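Local coordinates for protein MHP1 (Microbacterium liquefaciens, PDB 2JLN) that couples sodium binding to the uptake of 5-aryl-substituted hydantoins across the membrane, as a nucleobase-cation-symport-1 family transporter, at residues F118-I132 and I300-N314. Numbering follows the deposited sequence.
Sequences FGFQTWLGALALDEI and ILFQVFVLLATWSTN. With NA (sodium ion), chain B.
Leu129 and Leu307 meet where the segments 118-132 and 300-311 of two transmembrane helices run nearly antiparallel (155°), their axes 8.7 Å apart at closest approach. The two leucines cross at about a right angle, Leu129 CD2 lying 3.6 Å from Leu307 CD2, and Phe149 of helix 142-157 touches both. Ala128 turns its methyl toward Val306 and Leu307, while at Gly125 no side chain intervenes and Leu307 CD1 comes to 4.0 Å from Gly125 O. Farther along, Ile132 slides past Gln303 in the opposite direction, with Ile132 CG1 3.4 Å from Gln303 CB, and its CD1 goes on to Val304. The Gln303 chain, bent at chi2, sets CG 3.4 Å from Ala128 O and lays its amide against the CB and CG methylenes of Glu131, whose carboxylate instead pairs with Arg134. An alanine in place of Gln303, keeping only CB, would probably leave the Glu131 methylenes and Ala128 O without the amide and CG that cover them.

Polar contacts gather at the other end. Asn314 ND2 gives a weak hydrogen bond to Phe118 O (3.4 Å), an oxygen that also accepts from Thr122 OG1 and Thr122 N, which arrive on opposite faces of the carbonyl plane. With CG anti to the backbone N (chi1 -156°), Asn314 brings its amide beside the Phe118 ring, the two planes 12° apart. Gln153 bonds both Asn314 ND2 and Thr122 OG1, and Asn318, which probably binds substrate, donates to Asn314 OD1.

With Thr310 OG1 bonded back to Val306 O (2.7 Å), its CG2 is the branch left against Gln121 O, 3.4 Å away. On either side of it in sequence, Ala309 O, Ser312 OG and Thr313 OG1 bind sodium with the backbone O atoms of Ala38 and Ile41. Apolar packing thus gives way to an amide network beside Gln121, a likely substrate-binding residue, consistent with close coupling of the sodium and substrate sites.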
# COMPACT_ATOMS: atom_id res chain seq x y z
N PHE A 118 -1.74 -5.46 -9.30
CA PHE A 118 -1.42 -6.87 -9.08
C PHE A 118 -0.98 -7.62 -10.37
O PHE A 118 -0.03 -8.40 -10.35
CB PHE A 118 -2.56 -7.64 -8.42
CG PHE A 118 -2.32 -9.12 -8.40
CD1 PHE A 118 -1.42 -9.68 -7.49
CD2 PHE A 118 -2.92 -9.95 -9.33
CE1 PHE A 118 -1.15 -11.03 -7.49
CE2 PHE A 118 -2.67 -11.30 -9.33
CZ PHE A 118 -1.78 -11.84 -8.41
N GLY A 119 -1.68 -7.39 -11.49
CA GLY A 119 -1.31 -8.00 -12.77
C GLY A 119 -0.05 -7.41 -13.42
O GLY A 119 0.70 -8.10 -14.12
N PHE A 120 0.19 -6.12 -13.20
CA PHE A 120 1.41 -5.53 -13.70
C PHE A 120 2.62 -6.19 -13.04
O PHE A 120 3.54 -6.62 -13.72
CB PHE A 120 1.42 -4.03 -13.47
CG PHE A 120 2.54 -3.32 -14.19
CD1 PHE A 120 2.56 -3.29 -15.57
CD2 PHE A 120 3.56 -2.70 -13.47
CE1 PHE A 120 3.59 -2.66 -16.24
CE2 PHE A 120 4.61 -2.06 -14.13
CZ PHE A 120 4.63 -2.04 -15.52
N GLN A 121 2.63 -6.27 -11.72
CA GLN A 121 3.78 -6.86 -11.03
C GLN A 121 3.88 -8.37 -11.23
O GLN A 121 4.97 -8.94 -11.17
CB GLN A 121 3.73 -6.52 -9.55
CG GLN A 121 3.54 -5.06 -9.31
CD GLN A 121 4.71 -4.40 -8.63
OE1 GLN A 121 4.51 -3.55 -7.78
NE2 GLN A 121 5.92 -4.79 -8.99
N THR A 122 2.74 -9.02 -11.48
CA THR A 122 2.77 -10.45 -11.75
C THR A 122 3.58 -10.63 -13.00
O THR A 122 4.36 -11.57 -13.12
CB THR A 122 1.37 -11.08 -11.88
OG1 THR A 122 0.80 -11.27 -10.58
CG2 THR A 122 1.45 -12.46 -12.55
N TRP A 123 3.42 -9.69 -13.92
CA TRP A 123 4.18 -9.65 -15.17
C TRP A 123 5.71 -9.54 -14.99
O TRP A 123 6.46 -10.34 -15.55
CB TRP A 123 3.63 -8.51 -16.03
CG TRP A 123 4.20 -8.34 -17.41
CD1 TRP A 123 4.09 -9.20 -18.47
CD2 TRP A 123 4.91 -7.19 -17.90
NE1 TRP A 123 4.72 -8.67 -19.58
CE2 TRP A 123 5.21 -7.43 -19.25
CE3 TRP A 123 5.31 -5.97 -17.32
CZ2 TRP A 123 5.90 -6.50 -20.04
CZ3 TRP A 123 5.97 -5.05 -18.11
CH2 TRP A 123 6.27 -5.32 -19.44
N LEU A 124 6.18 -8.55 -14.22
CA LEU A 124 7.61 -8.39 -13.99
C LEU A 124 8.20 -9.66 -13.39
O LEU A 124 9.30 -10.08 -13.74
CB LEU A 124 7.92 -7.23 -13.04
CG LEU A 124 7.50 -5.79 -13.34
CD1 LEU A 124 8.18 -4.91 -12.35
CD2 LEU A 124 7.86 -5.37 -14.75
N GLY A 125 7.46 -10.27 -12.48
CA GLY A 125 7.89 -11.52 -11.91
C GLY A 125 8.09 -12.58 -12.97
O GLY A 125 9.10 -13.26 -12.97
N ALA A 126 7.12 -12.70 -13.88
CA ALA A 126 7.20 -13.65 -15.00
C ALA A 126 8.39 -13.40 -15.93
O ALA A 126 9.08 -14.34 -16.33
CB ALA A 126 5.90 -13.63 -15.79
N LEU A 127 8.62 -12.13 -16.29
CA LEU A 127 9.78 -11.79 -17.11
C LEU A 127 11.01 -12.34 -16.44
O LEU A 127 11.87 -12.91 -17.11
CB LEU A 127 9.92 -10.27 -17.32
CG LEU A 127 9.02 -9.62 -18.39
CD1 LEU A 127 9.03 -8.11 -18.30
CD2 LEU A 127 9.38 -10.08 -19.78
N ALA A 128 11.09 -12.20 -15.12
CA ALA A 128 12.28 -12.62 -14.41
C ALA A 128 12.46 -14.14 -14.47
O ALA A 128 13.51 -14.63 -14.84
CB ALA A 128 12.27 -12.12 -12.96
N LEU A 129 11.43 -14.89 -14.11
CA LEU A 129 11.58 -16.34 -14.07
C LEU A 129 11.87 -16.81 -15.48
O LEU A 129 12.65 -17.75 -15.67
CB LEU A 129 10.34 -17.05 -13.51
CG LEU A 129 10.04 -16.78 -12.03
CD1 LEU A 129 8.54 -16.67 -11.78
CD2 LEU A 129 10.71 -17.82 -11.16
N ASP A 130 11.26 -16.14 -16.45
CA ASP A 130 11.44 -16.50 -17.85
C ASP A 130 12.87 -16.21 -18.36
O ASP A 130 13.45 -16.99 -19.13
CB ASP A 130 10.41 -15.80 -18.73
CG ASP A 130 10.26 -16.48 -20.07
OD1 ASP A 130 10.34 -17.73 -20.10
OD2 ASP A 130 10.06 -15.78 -21.09
N GLU A 131 13.43 -15.09 -17.93
CA GLU A 131 14.83 -14.81 -18.21
C GLU A 131 15.73 -15.84 -17.54
O GLU A 131 16.70 -16.29 -18.14
CB GLU A 131 15.23 -13.40 -17.75
CG GLU A 131 16.57 -12.94 -18.35
CD GLU A 131 16.57 -12.90 -19.90
OE1 GLU A 131 15.49 -13.06 -20.55
OE2 GLU A 131 17.68 -12.70 -20.47
N ILE A 132 15.43 -16.22 -16.31
CA ILE A 132 16.21 -17.25 -15.63
C ILE A 132 16.17 -18.59 -16.37
O ILE A 132 17.21 -19.23 -16.51
CB ILE A 132 15.80 -17.45 -14.17
CG1 ILE A 132 15.93 -16.13 -13.41
CG2 ILE A 132 16.65 -18.52 -13.53
CD1 ILE A 132 15.70 -16.26 -11.93
N ILE A 300 21.89 -14.49 -13.74
CA ILE A 300 20.91 -15.20 -12.94
C ILE A 300 20.68 -14.54 -11.55
O ILE A 300 19.54 -14.34 -11.15
CB ILE A 300 21.33 -16.69 -12.84
CG1 ILE A 300 20.75 -17.45 -14.03
CG2 ILE A 300 20.89 -17.31 -11.52
CD1 ILE A 300 21.06 -18.93 -14.02
N LEU A 301 21.75 -14.21 -10.84
CA LEU A 301 21.67 -13.37 -9.65
C LEU A 301 20.74 -12.16 -9.83
O LEU A 301 19.77 -12.02 -9.09
CB LEU A 301 23.04 -12.83 -9.26
CG LEU A 301 23.72 -13.36 -8.01
CD1 LEU A 301 24.22 -12.21 -7.16
CD2 LEU A 301 22.70 -14.12 -7.26
N PHE A 302 21.06 -11.28 -10.78
CA PHE A 302 20.26 -10.07 -11.02
C PHE A 302 18.79 -10.44 -11.11
O PHE A 302 17.93 -9.75 -10.55
CB PHE A 302 20.68 -9.30 -12.30
CG PHE A 302 22.12 -8.74 -12.28
CD1 PHE A 302 22.77 -8.40 -13.48
CD2 PHE A 302 22.81 -8.55 -11.07
CE1 PHE A 302 24.07 -7.89 -13.47
CE2 PHE A 302 24.12 -8.04 -11.06
CZ PHE A 302 24.74 -7.71 -12.25
N GLN A 303 18.50 -11.54 -11.78
CA GLN A 303 17.12 -11.98 -11.96
C GLN A 303 16.47 -12.61 -10.71
O GLN A 303 15.26 -12.46 -10.49
CB GLN A 303 17.07 -12.97 -13.11
CG GLN A 303 16.13 -12.55 -14.20
CD GLN A 303 16.70 -11.40 -15.00
OE1 GLN A 303 17.92 -11.31 -15.22
NE2 GLN A 303 15.81 -10.51 -15.45
N VAL A 304 17.25 -13.33 -9.90
CA VAL A 304 16.77 -13.81 -8.60
C VAL A 304 16.40 -12.59 -7.73
O VAL A 304 15.42 -12.63 -6.99
CB VAL A 304 17.81 -14.76 -7.90
CG1 VAL A 304 17.51 -14.92 -6.40
CG2 VAL A 304 17.82 -16.11 -8.56
N PHE A 305 17.17 -11.51 -7.84
CA PHE A 305 16.86 -10.28 -7.12
C PHE A 305 15.48 -9.69 -7.48
O PHE A 305 14.62 -9.53 -6.61
CB PHE A 305 17.93 -9.23 -7.37
CG PHE A 305 17.54 -7.86 -6.92
CD1 PHE A 305 17.84 -7.41 -5.64
CD2 PHE A 305 16.85 -7.00 -7.77
CE1 PHE A 305 17.47 -6.14 -5.22
CE2 PHE A 305 16.48 -5.74 -7.36
CZ PHE A 305 16.78 -5.31 -6.08
N VAL A 306 15.28 -9.36 -8.75
CA VAL A 306 14.00 -8.84 -9.22
C VAL A 306 12.79 -9.67 -8.73
O VAL A 306 11.75 -9.12 -8.30
CB VAL A 306 13.99 -8.76 -10.75
CG1 VAL A 306 12.63 -8.31 -11.26
CG2 VAL A 306 15.10 -7.85 -11.24
N LEU A 307 12.92 -10.99 -8.81
CA LEU A 307 11.88 -11.91 -8.35
C LEU A 307 11.68 -11.83 -6.84
O LEU A 307 10.57 -11.75 -6.36
CB LEU A 307 12.25 -13.35 -8.72
CG LEU A 307 11.23 -14.41 -8.33
CD1 LEU A 307 10.02 -14.29 -9.24
CD2 LEU A 307 11.84 -15.78 -8.43
N LEU A 308 12.77 -11.88 -6.09
CA LEU A 308 12.69 -11.73 -4.65
C LEU A 308 12.09 -10.37 -4.26
O LEU A 308 11.39 -10.25 -3.25
CB LEU A 308 14.06 -11.91 -4.05
CG LEU A 308 14.01 -12.39 -2.61
CD1 LEU A 308 13.21 -13.70 -2.56
CD2 LEU A 308 15.43 -12.54 -2.02
N ALA A 309 12.34 -9.34 -5.06
CA ALA A 309 11.78 -8.01 -4.78
C ALA A 309 10.29 -7.83 -5.11
O ALA A 309 9.63 -6.96 -4.57
CB ALA A 309 12.61 -6.94 -5.48
N THR A 310 9.76 -8.64 -6.00
CA THR A 310 8.34 -8.57 -6.37
C THR A 310 7.47 -9.34 -5.38
O THR A 310 6.36 -8.94 -5.03
CB THR A 310 8.18 -9.13 -7.79
OG1 THR A 310 9.15 -8.50 -8.63
CG2 THR A 310 6.79 -8.92 -8.34
N TRP A 311 7.99 -10.46 -4.92
CA TRP A 311 7.27 -11.34 -4.03
C TRP A 311 7.08 -10.68 -2.67
O TRP A 311 6.15 -11.01 -1.96
CB TRP A 311 8.09 -12.61 -3.83
CG TRP A 311 7.29 -13.82 -3.80
CD1 TRP A 311 5.95 -13.92 -3.54
CD2 TRP A 311 7.76 -15.13 -4.04
NE1 TRP A 311 5.56 -15.23 -3.60
CE2 TRP A 311 6.65 -16.00 -3.90
CE3 TRP A 311 9.00 -15.67 -4.35
CZ2 TRP A 311 6.76 -17.37 -4.08
CZ3 TRP A 311 9.11 -17.03 -4.52
CH2 TRP A 311 7.99 -17.87 -4.39
N SER A 312 7.99 -9.78 -2.31
CA SER A 312 7.93 -9.11 -1.01
C SER A 312 7.01 -7.90 -1.06
O SER A 312 6.78 -7.26 -0.03
CB SER A 312 9.32 -8.71 -0.55
OG SER A 312 10.17 -8.57 -1.67
N THR A 313 6.49 -7.58 -2.24
CA THR A 313 5.63 -6.41 -2.41
C THR A 313 4.22 -6.73 -2.95
O THR A 313 3.21 -6.34 -2.35
CB THR A 313 6.30 -5.35 -3.28
OG1 THR A 313 7.41 -4.80 -2.57
CG2 THR A 313 5.34 -4.24 -3.59
N ASN A 314 4.15 -7.42 -4.08
CA ASN A 314 2.86 -7.71 -4.71
C ASN A 314 1.75 -8.25 -3.77
O ASN A 314 0.75 -7.56 -3.56
CB ASN A 314 3.04 -8.61 -5.92
CG ASN A 314 1.92 -8.49 -6.91
OD1 ASN A 314 1.28 -7.44 -7.00
ND2 ASN A 314 1.66 -9.56 -7.66
NA NA B . 9.77 -6.25 -2.61